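Multifunctional non-homologous end joining DNA repair protein LigD (Mycobacterium tuberculosis, PDB 2IRU) probably fills gaps with its manganese-dependent polymerase domain, the part crystallised here, and reseals broken DNA ends with its ligase when working with Ku in non-homologous end joining. Local coordinates at residues 160-165 with 200-205; 205-208 with 214-217. One frame throughout, in Å; residues are numbered along the deposited sequence.

Interaction 1: residues 160-165 with 200-205; sequences RDLLAD and KRVAQR
Leu162 and Leu163, near the C-terminal end of helix 149-164, meet Val202 and Arg205 of helix 192-209 in a helix-helix packing within the primase-polymerase domain of the LigD family. The contact illustrates how two helices on a mixed sheet can touch through a few apolar branches: the axes of the short helical segments 160-164 and 200-205 come within 10.4 Å, their N-to-C directions 125° apart.

Leu162 reaches over with one methyl, CD2, which lies 3.5 Å from the backbone O of Val202 and 4.1 Å from Val202 CG1. The same methyl rests against the aliphatic part of Arg205, at 3.6 Å from Arg205 CG, and approaches the guanidinium obliquely. The two chains run past one another in opposite senses, and the arginine bends about its CG-CD bond (chi3 -50°), which brings Arg205 NH1 to 3.7 Å from Leu162 CD2. No hydrogen bond spans the two segments, so the joint is one of van der Waals packing.

Deeper in, Leu163 and Val202 cross nearly at right angles. Both also touch Phe139 of strand 129-143, which carries the metal-binding Asp140, assigned by similarity; the pair thus seats both helices on that strand.

On helix 149-164, Arg160 makes a cation-pi contact with Trp260 and forms a salt bridge with Asp161. Its NE and NH2 approach from the same face of the carboxylate and converge on one oxygen, with Arg160 NE at 3.1 Å from Asp161 OD1.

Across the inner part of the helix contact, Leu163 CD2 comes to 3.9 Å from Val202 CG2.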
loop_
_atom_site.group_PDB
_atom_site.type_symbol
_atom_site.label_atom_id
_atom_site.label_comp_id
_atom_site.label_asym_id
_atom_site.label_seq_id
_atom_site.Cartn_x
_atom_site.Cartn_y
_atom_site.Cartn_z
ATOM N N ARG A 160 4.699 -17.300 -3.023
ATOM C CA ARG A 160 3.387 -17.855 -2.704
ATOM C C ARG A 160 3.508 -19.319 -2.252
ATOM O O ARG A 160 2.854 -19.727 -1.300
ATOM C CB ARG A 160 2.447 -17.794 -3.908
ATOM C CG ARG A 160 1.057 -18.337 -3.612
ATOM C CD ARG A 160 0.312 -18.733 -4.871
ATOM N NE ARG A 160 1.069 -19.708 -5.666
ATOM C CZ ARG A 160 0.806 -20.001 -6.934
ATOM N NH1 ARG A 160 -0.213 -19.426 -7.556
ATOM N NH2 ARG A 160 1.562 -20.874 -7.584
ATOM N N ASP A 161 4.339 -20.087 -2.942
ATOM C CA ASP A 161 4.432 -21.522 -2.665
ATOM C C ASP A 161 5.106 -21.783 -1.314
ATOM O O ASP A 161 4.652 -22.641 -0.541
ATOM C CB ASP A 161 5.133 -22.226 -3.815
ATOM C CG ASP A 161 4.265 -22.298 -5.080
ATOM O OD1 ASP A 161 3.048 -21.987 -5.026
ATOM O OD2 ASP A 161 4.805 -22.691 -6.139
ATOM N N LEU A 162 6.156 -21.015 -1.010
ATOM C CA LEU A 162 6.821 -21.118 0.301
ATOM C C LEU A 162 5.860 -20.761 1.439
ATOM O O LEU A 162 5.810 -21.420 2.483
ATOM C CB LEU A 162 8.068 -20.233 0.364
ATOM C CG LEU A 162 9.440 -20.577 -0.221
ATOM C CD1 LEU A 162 9.599 -20.220 -1.647
ATOM C CD2 LEU A 162 10.511 -19.856 0.586
ATOM N N LEU A 163 5.085 -19.700 1.240
ATOM C CA LEU A 163 4.120 -19.294 2.256
ATOM C C LEU A 163 3.030 -20.358 2.439
ATOM O O LEU A 163 2.592 -20.618 3.565
ATOM C CB LEU A 163 3.545 -17.916 1.917
ATOM C CG LEU A 163 4.588 -16.789 1.985
ATOM C CD1 LEU A 163 4.028 -15.491 1.369
ATOM C CD2 LEU A 163 5.117 -16.542 3.414
ATOM N N ALA A 164 2.637 -20.992 1.336
ATOM C CA ALA A 164 1.576 -22.004 1.341
ATOM C C ALA A 164 1.948 -23.211 2.200
ATOM O O ALA A 164 1.071 -23.871 2.780
ATOM C CB ALA A 164 1.258 -22.454 -0.093
ATOM N N ASP A 165 3.251 -23.478 2.267
ATOM C CA ASP A 165 3.804 -24.564 3.077
ATOM C C ASP A 165 3.550 -24.377 4.588
ATOM O O ASP A 165 3.502 -25.368 5.342
ATOM C CB ASP A 165 5.296 -24.692 2.797
ATOM C CG ASP A 165 5.591 -25.176 1.379
ATOM O OD1 ASP A 165 4.657 -25.672 0.712
ATOM O OD2 ASP A 165 6.752 -25.053 0.927
ATOM N N LYS A 200 12.112 -12.147 6.110
ATOM C CA LYS A 200 13.526 -12.321 5.756
ATOM C C LYS A 200 13.875 -13.786 5.515
ATOM O O LYS A 200 14.590 -14.088 4.541
ATOM C CB LYS A 200 14.429 -11.776 6.860
ATOM C CG LYS A 200 15.912 -11.701 6.539
ATOM C CD LYS A 200 16.678 -11.343 7.791
ATOM C CE LYS A 200 18.152 -11.101 7.524
ATOM N NZ LYS A 200 18.427 -9.684 7.147
ATOM N N ARG A 201 13.418 -14.681 6.405
ATOM C CA ARG A 201 13.645 -16.132 6.256
ATOM C C ARG A 201 13.095 -16.656 4.918
ATOM O O ARG A 201 13.778 -17.437 4.221
ATOM C CB ARG A 201 13.058 -16.935 7.442
ATOM C CG ARG A 201 13.479 -18.409 7.453
ATOM C CD ARG A 201 13.164 -19.192 8.748
ATOM N NE ARG A 201 13.420 -18.444 9.984
ATOM C CZ ARG A 201 12.463 -17.991 10.791
ATOM N NH1 ARG A 201 11.180 -18.212 10.502
ATOM N NH2 ARG A 201 12.789 -17.325 11.896
ATOM N N VAL A 202 11.878 -16.222 4.578
ATOM C CA VAL A 202 11.238 -16.584 3.300
ATOM C C VAL A 202 12.101 -16.122 2.101
ATOM O O VAL A 202 12.412 -16.921 1.187
ATOM C CB VAL A 202 9.779 -16.019 3.217
ATOM C CG1 VAL A 202 9.192 -16.213 1.822
ATOM C CG2 VAL A 202 8.915 -16.719 4.243
ATOM N N ALA A 203 12.486 -14.845 2.117
ATOM C CA ALA A 203 13.327 -14.253 1.050
ATOM C C ALA A 203 14.669 -14.966 0.890
ATOM O O ALA A 203 15.079 -15.312 -0.229
ATOM C CB ALA A 203 13.570 -12.791 1.338
ATOM N N GLN A 204 15.359 -15.194 2.007
ATOM C CA GLN A 204 16.645 -15.903 1.959
ATOM C C GLN A 204 16.481 -17.341 1.486
ATOM O O GLN A 204 17.331 -17.853 0.750
ATOM C CB GLN A 204 17.353 -15.842 3.315
ATOM C CG GLN A 204 17.788 -14.422 3.626
ATOM C CD GLN A 204 18.458 -14.278 4.982
ATOM O OE1 GLN A 204 18.247 -15.087 5.887
ATOM N NE2 GLN A 204 19.264 -13.231 5.124
ATOM N N ARG A 205 15.377 -17.978 1.861
ATOM C CA ARG A 205 15.099 -19.343 1.392
ATOM C C ARG A 205 14.884 -19.378 -0.112
ATOM O O ARG A 205 15.388 -20.292 -0.809
ATOM C CB ARG A 205 13.903 -19.953 2.130
ATOM C CG ARG A 205 13.508 -21.393 1.777
ATOM C CD ARG A 205 12.176 -21.770 2.497
ATOM N NE ARG A 205 12.175 -21.473 3.941
ATOM C CZ ARG A 205 11.096 -21.117 4.654
ATOM N NH1 ARG A 205 9.898 -20.986 4.082
ATOM N NH2 ARG A 205 11.210 -20.870 5.954
#

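Interaction 2: residues 205-208 with 214-217; sequences RLEQ and VTST
Glu207 spans from helix 192-209 to Ser216, just past strand 214-215, in a helix-turn-strand unit whose two arms are joined by a short loop. The strand runs parallel to strand 227-230, tying this unit into the mixed sheet of the polymerase domain.

The polar part centres on one serine. The backbone N of Ser216 donates to Glu207 OE2 at 3.0 Å, with an angle of 159° at the hydrogen, and comes from well above the carboxylate plane. The model also places Ser216 OG, as donor, 2.4 Å from Glu207 OE1, so short that the exact length is doubtful. With CG anti to its own backbone N (chi1 175°), the extended glutamate reaches across from the helix until its carboxylate lies beside Ser216. Thr215 OG1 is also near, 3.3 Å from Glu207 OE2.

The apolar part involves Val214 and Leu206. Val214 splits its methyls: CG2 packs 3.9 Å from Leu206 CG, while CG1 faces the helix backbone, 3.8 Å from Glu207 CA. Leu206 and Val214 cross at about a right angle, and both reach helix 149-164, Leu206 at Ala158 and Val159, Val214 at Val155.

Backbone bonding of Thr215 to Val227 and Val229 fixes the strand, and Ser216 O accepts from Trp231 NE1. Chemically, the N-H of Ser216 would probably steady the Glu207 carboxylate and its negative charge, with the hydroxyl adding to this if its short bond is real.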
loop_
_atom_site.group_PDB
_atom_site.type_symbol
_atom_site.label_atom_id
_atom_site.label_comp_id
_atom_site.label_asym_id
_atom_site.label_seq_id
_atom_site.Cartn_x
_atom_site.Cartn_y
_atom_site.Cartn_z
ATOM N N ARG A 205 15.377 -17.978 1.861
ATOM C CA ARG A 205 15.099 -19.343 1.392
ATOM C C ARG A 205 14.884 -19.378 -0.112
ATOM O O ARG A 205 15.388 -20.292 -0.809
ATOM C CB ARG A 205 13.903 -19.953 2.130
ATOM C CG ARG A 205 13.508 -21.393 1.777
ATOM C CD ARG A 205 12.176 -21.770 2.497
ATOM N NE ARG A 205 12.175 -21.473 3.941
ATOM C CZ ARG A 205 11.096 -21.117 4.654
ATOM N NH1 ARG A 205 9.898 -20.986 4.082
ATOM N NH2 ARG A 205 11.210 -20.870 5.954
ATOM N N LEU A 206 14.166 -18.378 -0.614
ATOM C CA LEU A 206 13.942 -18.265 -2.052
ATOM C C LEU A 206 15.251 -17.998 -2.786
ATOM O O LEU A 206 15.521 -18.607 -3.826
ATOM C CB LEU A 206 12.885 -17.212 -2.393
ATOM C CG LEU A 206 12.429 -17.241 -3.859
ATOM C CD1 LEU A 206 11.979 -18.644 -4.336
ATOM C CD2 LEU A 206 11.309 -16.229 -4.047
ATOM N N GLU A 207 16.063 -17.116 -2.215
ATOM C CA GLU A 207 17.384 -16.814 -2.758
ATOM C C GLU A 207 18.276 -18.057 -2.839
ATOM O O GLU A 207 18.978 -18.275 -3.839
ATOM C CB GLU A 207 18.044 -15.726 -1.915
ATOM C CG GLU A 207 19.487 -15.391 -2.286
ATOM C CD GLU A 207 19.917 -14.122 -1.548
ATOM O OE1 GLU A 207 19.812 -14.104 -0.309
ATOM O OE2 GLU A 207 20.334 -13.150 -2.200
ATOM N N GLN A 208 18.219 -18.891 -1.806
ATOM C CA GLN A 208 18.940 -20.171 -1.807
ATOM C C GLN A 208 18.472 -21.096 -2.948
ATOM O O GLN A 208 19.287 -21.787 -3.601
ATOM C CB GLN A 208 18.720 -20.825 -0.447
ATOM C CG GLN A 208 19.430 -22.095 -0.189
ATOM C CD GLN A 208 19.236 -22.546 1.256
ATOM O OE1 GLN A 208 18.719 -21.788 2.091
ATOM N NE2 GLN A 208 19.641 -23.775 1.554
ATOM N N VAL A 214 16.815 -14.551 -7.961
ATOM C CA VAL A 214 16.362 -13.815 -6.760
ATOM C C VAL A 214 17.505 -13.325 -5.893
ATOM O O VAL A 214 18.489 -14.053 -5.659
ATOM C CB VAL A 214 15.459 -14.743 -5.882
ATOM C CG1 VAL A 214 15.248 -14.161 -4.473
ATOM C CG2 VAL A 214 14.142 -14.999 -6.576
ATOM N N THR A 215 17.359 -12.094 -5.381
ATOM C CA THR A 215 18.241 -11.633 -4.297
ATOM C C THR A 215 17.399 -11.174 -3.093
ATOM O O THR A 215 16.285 -10.691 -3.255
ATOM C CB THR A 215 19.237 -10.500 -4.746
ATOM O OG1 THR A 215 20.123 -10.186 -3.657
ATOM C CG2 THR A 215 18.496 -9.221 -5.193
ATOM N N SER A 216 17.949 -11.362 -1.894
ATOM C CA SER A 216 17.288 -10.939 -0.644
ATOM C C SER A 216 17.984 -9.733 -0.010
ATOM O O SER A 216 17.607 -9.305 1.100
ATOM C CB SER A 216 17.301 -12.079 0.376
ATOM O OG SER A 216 18.630 -12.386 0.805
ATOM N N THR A 217 19.018 -9.225 -0.678
ATOM C CA THR A 217 19.737 -8.047 -0.196
ATOM C C THR A 217 19.679 -6.894 -1.200
ATOM O O THR A 217 19.454 -7.099 -2.397
ATOM C CB THR A 217 21.204 -8.373 0.150
ATOM O OG1 THR A 217 21.890 -8.837 -1.019
ATOM C CG2 THR A 217 21.272 -9.444 1.219
#

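Overall arrangement
Both interactions draw on helix 192-209, and Arg205 belongs to both ranges; their centres lie 10 Å apart. Interaction 1 sets this helix against helix 149-164, and interaction 2 sets its C-terminal part against strand 214-215. They meet directly through packing: Leu162 CD1 lies 3.9 Å from Leu206 CD1, and Ala203 CB lies 3.9 Å from Ser216 CB. Neither contains a residue annotated as binding substrate or metal, yet both lie near such residues. The side chain of Val202 is about 8 Å from that of Leu141, a substrate-binding residue by similarity, and the side chain of Thr215 is about 8 Å from that of Asp142, a probable manganese ligand.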